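Local coordinates for mRNA-binding protein PUF3 (Saccharomyces cerevisiae, PDB 3K49) that binds the 3'-UTRs of mRNAs, mostly for mitochondrial proteins, through its Pumilio RNA-binding domain, and promotes deadenylation and decay of COX17 mRNA, at residues K280-K292 with L320-I332. Residues are numbered along the deposited sequence; the frame is centred on the assembly and turned at random.
Sequences KDLIISKILPRDK and LVNVSEGEGKKLI
Ile284 turns CG1 opposite its own carbonyl carbon (chi1 -56°), and an extended chi2 carries CD1 on to Leu320; the two side chains slide past each other in opposite senses, with CG1 of Ile284 3.5 Å from CD2 of Leu320. The other methyl of that leucine, CD1, meets CD1 of Ile287 at 4.0 Å. Farther along, Leu288 has a chi1 of -96°, away from the staggered values, and drops its fork onto helix 326-345: CD1 rests on the backbone of Gly328, 3.6 Å from its CA, where the missing side chain permits the approach, while CD2 lies 3.4 Å from CG1 of Ile332, the two side chains crossing nearly at right angles. Leu331 follows, its CB 3.9 Å from CG of Pro289 and its CD1 against Pro289 O. No hydrogen bond joins the segments; Ile284, Leu288, Leu320 and Leu331 supply much of the 628 Å² buried between them. The exposed margins bring like charges together: OD1 of Asp281 is 3.9 Å from OE1 of Glu325, and NZ of Lys292 is 3.7 Å from NZ of Lys330. The contact packs the end of Pumilio repeat 7 and the connection after it against repeat 8 in the superhelical stack of the PUF fold, about 10 Å from the RNA at its nearest atom; Ile287 and Pro289 also pack on helix 303-308, and Leu320 and Val323 on Ile272 of helix 264-274.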
loop_
_atom_site.group_PDB
_atom_site.type_symbol
_atom_site.label_atom_id
_atom_site.label_comp_id
_atom_site.label_asym_id
_atom_site.label_seq_id
_atom_site.Cartn_x
_atom_site.Cartn_y
_atom_site.Cartn_z
ATOM N N LYS A 280 7.598 24.807 -1.278
ATOM C CA LYS A 280 6.238 25.098 -1.716
ATOM C C LYS A 280 6.170 26.388 -2.529
ATOM O O LYS A 280 5.490 26.459 -3.558
ATOM C CB LYS A 280 5.310 25.187 -0.506
ATOM C CG LYS A 280 3.873 25.544 -0.838
ATOM C CD LYS A 280 3.010 25.470 0.420
ATOM C CE LYS A 280 3.386 24.258 1.277
ATOM N NZ LYS A 280 2.458 24.063 2.433
ATOM N N ASP A 281 6.879 27.408 -2.059
ATOM C CA ASP A 281 6.883 28.695 -2.735
ATOM C C ASP A 281 7.606 28.562 -4.068
ATOM O O ASP A 281 7.235 29.191 -5.062
ATOM C CB ASP A 281 7.532 29.764 -1.850
ATOM C CG ASP A 281 6.691 30.094 -0.619
ATOM O OD1 ASP A 281 5.493 30.424 -0.779
ATOM O OD2 ASP A 281 7.225 30.025 0.510
ATOM N N LEU A 282 8.636 27.722 -4.080
ATOM C CA LEU A 282 9.350 27.398 -5.308
ATOM C C LEU A 282 8.409 26.884 -6.397
ATOM O O LEU A 282 8.570 27.204 -7.572
ATOM C CB LEU A 282 10.429 26.359 -5.024
ATOM C CG LEU A 282 11.314 26.058 -6.222
ATOM C CD1 LEU A 282 11.654 27.358 -6.903
ATOM C CD2 LEU A 282 12.567 25.311 -5.785
ATOM N N ILE A 283 7.428 26.081 -6.005
ATOM C CA ILE A 283 6.498 25.509 -6.964
ATOM C C ILE A 283 5.409 26.500 -7.353
ATOM O O ILE A 283 5.020 26.587 -8.517
ATOM C CB ILE A 283 5.843 24.232 -6.400
ATOM C CG1 ILE A 283 6.895 23.147 -6.174
ATOM C CG2 ILE A 283 4.724 23.744 -7.316
ATOM C CD1 ILE A 283 6.375 21.972 -5.379
ATOM N N ILE A 284 4.905 27.235 -6.370
ATOM C CA ILE A 284 3.784 28.139 -6.596
ATOM C C ILE A 284 4.219 29.367 -7.391
ATOM O O ILE A 284 3.433 29.952 -8.133
ATOM C CB ILE A 284 3.142 28.555 -5.267
ATOM C CG1 ILE A 284 2.714 27.306 -4.494
ATOM C CG2 ILE A 284 1.960 29.487 -5.510
ATOM C CD1 ILE A 284 2.102 27.581 -3.149
ATOM N N SER A 285 5.487 29.739 -7.245
ATOM C CA SER A 285 6.042 30.874 -7.974
ATOM C C SER A 285 6.095 30.619 -9.478
ATOM O O SER A 285 6.482 31.494 -10.255
ATOM C CB SER A 285 7.439 31.217 -7.448
ATOM O OG SER A 285 8.377 30.213 -7.786
ATOM N N LYS A 286 5.704 29.416 -9.886
ATOM C CA LYS A 286 5.678 29.057 -11.297
ATOM C C LYS A 286 4.307 29.344 -11.894
ATOM O O LYS A 286 4.163 29.490 -13.109
ATOM C CB LYS A 286 6.025 27.575 -11.477
ATOM C CG LYS A 286 7.389 27.187 -10.932
ATOM C CD LYS A 286 8.505 27.781 -11.775
ATOM C CE LYS A 286 9.872 27.348 -11.265
ATOM N NZ LYS A 286 10.941 27.644 -12.261
ATOM N N ILE A 287 3.301 29.437 -11.030
ATOM C CA ILE A 287 1.921 29.552 -11.477
ATOM C C ILE A 287 1.303 30.887 -11.093
ATOM O O ILE A 287 0.349 31.340 -11.722
ATOM C CB ILE A 287 1.060 28.425 -10.883
ATOM C CG1 ILE A 287 1.702 27.068 -11.158
ATOM C CG2 ILE A 287 -0.348 28.462 -11.455
ATOM C CD1 ILE A 287 0.877 25.918 -10.644
ATOM N N LEU A 288 1.850 31.509 -10.056
ATOM C CA LEU A 288 1.325 32.774 -9.553
ATOM C C LEU A 288 1.393 33.906 -10.570
ATOM O O LEU A 288 2.464 34.194 -11.111
ATOM C CB LEU A 288 2.064 33.186 -8.284
ATOM C CG LEU A 288 1.367 32.784 -6.989
ATOM C CD1 LEU A 288 2.008 33.507 -5.828
ATOM C CD2 LEU A 288 -0.115 33.110 -7.080
ATOM N N PRO A 289 0.239 34.544 -10.839
ATOM C CA PRO A 289 0.170 35.776 -11.636
ATOM C C PRO A 289 1.001 36.879 -10.979
ATOM O O PRO A 289 0.929 37.072 -9.764
ATOM C CB PRO A 289 -1.325 36.129 -11.597
ATOM C CG PRO A 289 -1.878 35.331 -10.423
ATOM C CD PRO A 289 -1.107 34.064 -10.481
ATOM N N ARG A 290 1.780 37.597 -11.777
ATOM C CA ARG A 290 2.781 38.515 -11.235
ATOM C C ARG A 290 2.232 39.553 -10.248
ATOM O O ARG A 290 2.922 39.936 -9.300
ATOM C CB ARG A 290 3.569 39.178 -12.371
ATOM C CG ARG A 290 4.313 38.165 -13.242
ATOM C CD ARG A 290 5.063 38.809 -14.395
ATOM N NE ARG A 290 5.633 37.795 -15.279
ATOM C CZ ARG A 290 6.288 38.056 -16.406
ATOM N NH1 ARG A 290 6.467 39.309 -16.803
ATOM N NH2 ARG A 290 6.768 37.059 -17.140
ATOM N N ASP A 291 0.992 39.987 -10.458
ATOM C CA ASP A 291 0.412 41.049 -9.637
ATOM C C ASP A 291 -1.113 41.051 -9.673
ATOM O O ASP A 291 -1.723 40.244 -10.369
ATOM C CB ASP A 291 0.936 42.410 -10.101
ATOM C CG ASP A 291 0.657 42.669 -11.574
ATOM O OD1 ASP A 291 -0.443 42.307 -12.040
ATOM O OD2 ASP A 291 1.535 43.229 -12.267
ATOM N N LYS A 292 -1.715 41.977 -8.930
ATOM C CA LYS A 292 -3.169 42.101 -8.852
ATOM C C LYS A 292 -3.804 42.304 -10.222
ATOM O O LYS A 292 -4.987 42.030 -10.417
ATOM C CB LYS A 292 -3.557 43.268 -7.940
ATOM C CG LYS A 292 -3.012 43.196 -6.517
ATOM C CD LYS A 292 -3.752 42.158 -5.677
ATOM C CE LYS A 292 -3.515 42.357 -4.181
ATOM N NZ LYS A 292 -4.291 43.508 -3.628
ATOM N N LEU A 320 -3.974 24.133 -4.248
ATOM C CA LEU A 320 -3.217 25.361 -4.009
ATOM C C LEU A 320 -4.010 26.361 -3.184
ATOM O O LEU A 320 -3.476 27.011 -2.286
ATOM C CB LEU A 320 -2.789 26.002 -5.325
ATOM C CG LEU A 320 -1.455 25.524 -5.898
ATOM C CD1 LEU A 320 -1.124 26.285 -7.178
ATOM C CD2 LEU A 320 -0.339 25.673 -4.870
ATOM N N VAL A 321 -5.289 26.490 -3.507
ATOM C CA VAL A 321 -6.186 27.347 -2.749
ATOM C C VAL A 321 -6.033 27.099 -1.245
ATOM O O VAL A 321 -5.882 28.040 -0.465
ATOM C CB VAL A 321 -7.651 27.114 -3.170
ATOM C CG1 VAL A 321 -8.614 27.825 -2.218
ATOM C CG2 VAL A 321 -7.864 27.559 -4.604
ATOM N N ASN A 322 -6.048 25.824 -0.855
ATOM C CA ASN A 322 -5.952 25.422 0.548
ATOM C C ASN A 322 -4.598 25.667 1.208
ATOM O O ASN A 322 -4.528 26.196 2.314
ATOM C CB ASN A 322 -6.308 23.947 0.682
ATOM C CG ASN A 322 -7.725 23.654 0.244
ATOM O OD1 ASN A 322 -8.592 24.531 0.298
ATOM N ND2 ASN A 322 -7.974 22.418 -0.193
ATOM N N VAL A 323 -3.528 25.271 0.531
ATOM C CA VAL A 323 -2.192 25.327 1.108
ATOM C C VAL A 323 -1.522 26.684 0.898
ATOM O O VAL A 323 -0.356 26.875 1.246
ATOM C CB VAL A 323 -1.292 24.228 0.508
ATOM C CG1 VAL A 323 -1.804 22.851 0.899
ATOM C CG2 VAL A 323 -1.237 24.361 -1.013
ATOM N N SER A 324 -2.265 27.627 0.331
ATOM C CA SER A 324 -1.703 28.927 -0.014
ATOM C C SER A 324 -1.620 29.927 1.145
ATOM O O SER A 324 -2.575 30.118 1.901
ATOM C CB SER A 324 -2.480 29.540 -1.173
ATOM O OG SER A 324 -2.010 29.047 -2.412
ATOM N N GLU A 325 -0.462 30.569 1.257
ATOM C CA GLU A 325 -0.232 31.641 2.219
ATOM C C GLU A 325 -0.865 32.951 1.740
ATOM O O GLU A 325 -1.095 33.141 0.546
ATOM C CB GLU A 325 1.272 31.823 2.427
ATOM C CG GLU A 325 1.690 33.189 2.928
ATOM C CD GLU A 325 3.082 33.553 2.468
ATOM O OE1 GLU A 325 3.650 32.786 1.659
ATOM O OE2 GLU A 325 3.603 34.603 2.908
ATOM N N GLY A 326 -1.128 33.856 2.680
ATOM C CA GLY A 326 -1.868 35.079 2.419
ATOM C C GLY A 326 -1.553 35.862 1.156
ATOM O O GLY A 326 -2.462 36.361 0.486
ATOM N N GLU A 327 -0.274 35.987 0.826
ATOM C CA GLU A 327 0.119 36.841 -0.290
ATOM C C GLU A 327 -0.049 36.172 -1.658
ATOM O O GLU A 327 -0.395 36.830 -2.642
ATOM C CB GLU A 327 1.546 37.362 -0.107
ATOM C CG GLU A 327 1.935 38.402 -1.147
ATOM C CD GLU A 327 0.852 39.453 -1.348
ATOM O OE1 GLU A 327 0.724 40.356 -0.488
ATOM O OE2 GLU A 327 0.132 39.373 -2.367
ATOM N N GLY A 328 0.196 34.867 -1.717
ATOM C CA GLY A 328 -0.018 34.117 -2.942
ATOM C C GLY A 328 -1.471 33.706 -3.072
ATOM O O GLY A 328 -2.096 33.908 -4.112
ATOM N N LYS A 329 -2.000 33.127 -1.997
ATOM C CA LYS A 329 -3.411 32.771 -1.899
ATOM C C LYS A 329 -4.277 33.903 -2.429
ATOM O O LYS A 329 -5.263 33.673 -3.129
ATOM C CB LYS A 329 -3.777 32.480 -0.439
ATOM C CG LYS A 329 -5.102 31.752 -0.240
ATOM C CD LYS A 329 -5.282 31.319 1.212
ATOM C CE LYS A 329 -6.543 30.485 1.397
ATOM N NZ LYS A 329 -6.726 30.015 2.804
ATOM N N LYS A 330 -3.892 35.129 -2.085
ATOM C CA LYS A 330 -4.601 36.323 -2.521
ATOM C C LYS A 330 -4.773 36.329 -4.039
ATOM O O LYS A 330 -5.891 36.441 -4.554
ATOM C CB LYS A 330 -3.834 37.571 -2.070
ATOM C CG LYS A 330 -4.633 38.868 -2.120
ATOM C CD LYS A 330 -3.929 39.983 -1.345
ATOM C CE LYS A 330 -4.828 41.201 -1.155
ATOM N NZ LYS A 330 -4.258 42.189 -0.190
ATOM N N LEU A 331 -3.656 36.189 -4.748
ATOM C CA LEU A 331 -3.646 36.276 -6.207
ATOM C C LEU A 331 -4.352 35.094 -6.869
ATOM O O LEU A 331 -4.959 35.236 -7.931
ATOM C CB LEU A 331 -2.208 36.379 -6.720
ATOM C CG LEU A 331 -1.261 37.219 -5.859
ATOM C CD1 LEU A 331 0.128 37.285 -6.488
ATOM C CD2 LEU A 331 -1.817 38.618 -5.622
ATOM N N ILE A 332 -4.275 33.930 -6.235
ATOM C CA ILE A 332 -4.852 32.718 -6.798
ATOM C C ILE A 332 -6.375 32.791 -6.821
ATOM O O ILE A 332 -7.017 32.415 -7.807
ATOM C CB ILE A 332 -4.383 31.465 -6.023
ATOM C CG1 ILE A 332 -2.884 31.244 -6.250
ATOM C CG2 ILE A 332 -5.188 30.235 -6.441
ATOM C CD1 ILE A 332 -2.291 30.110 -5.459
#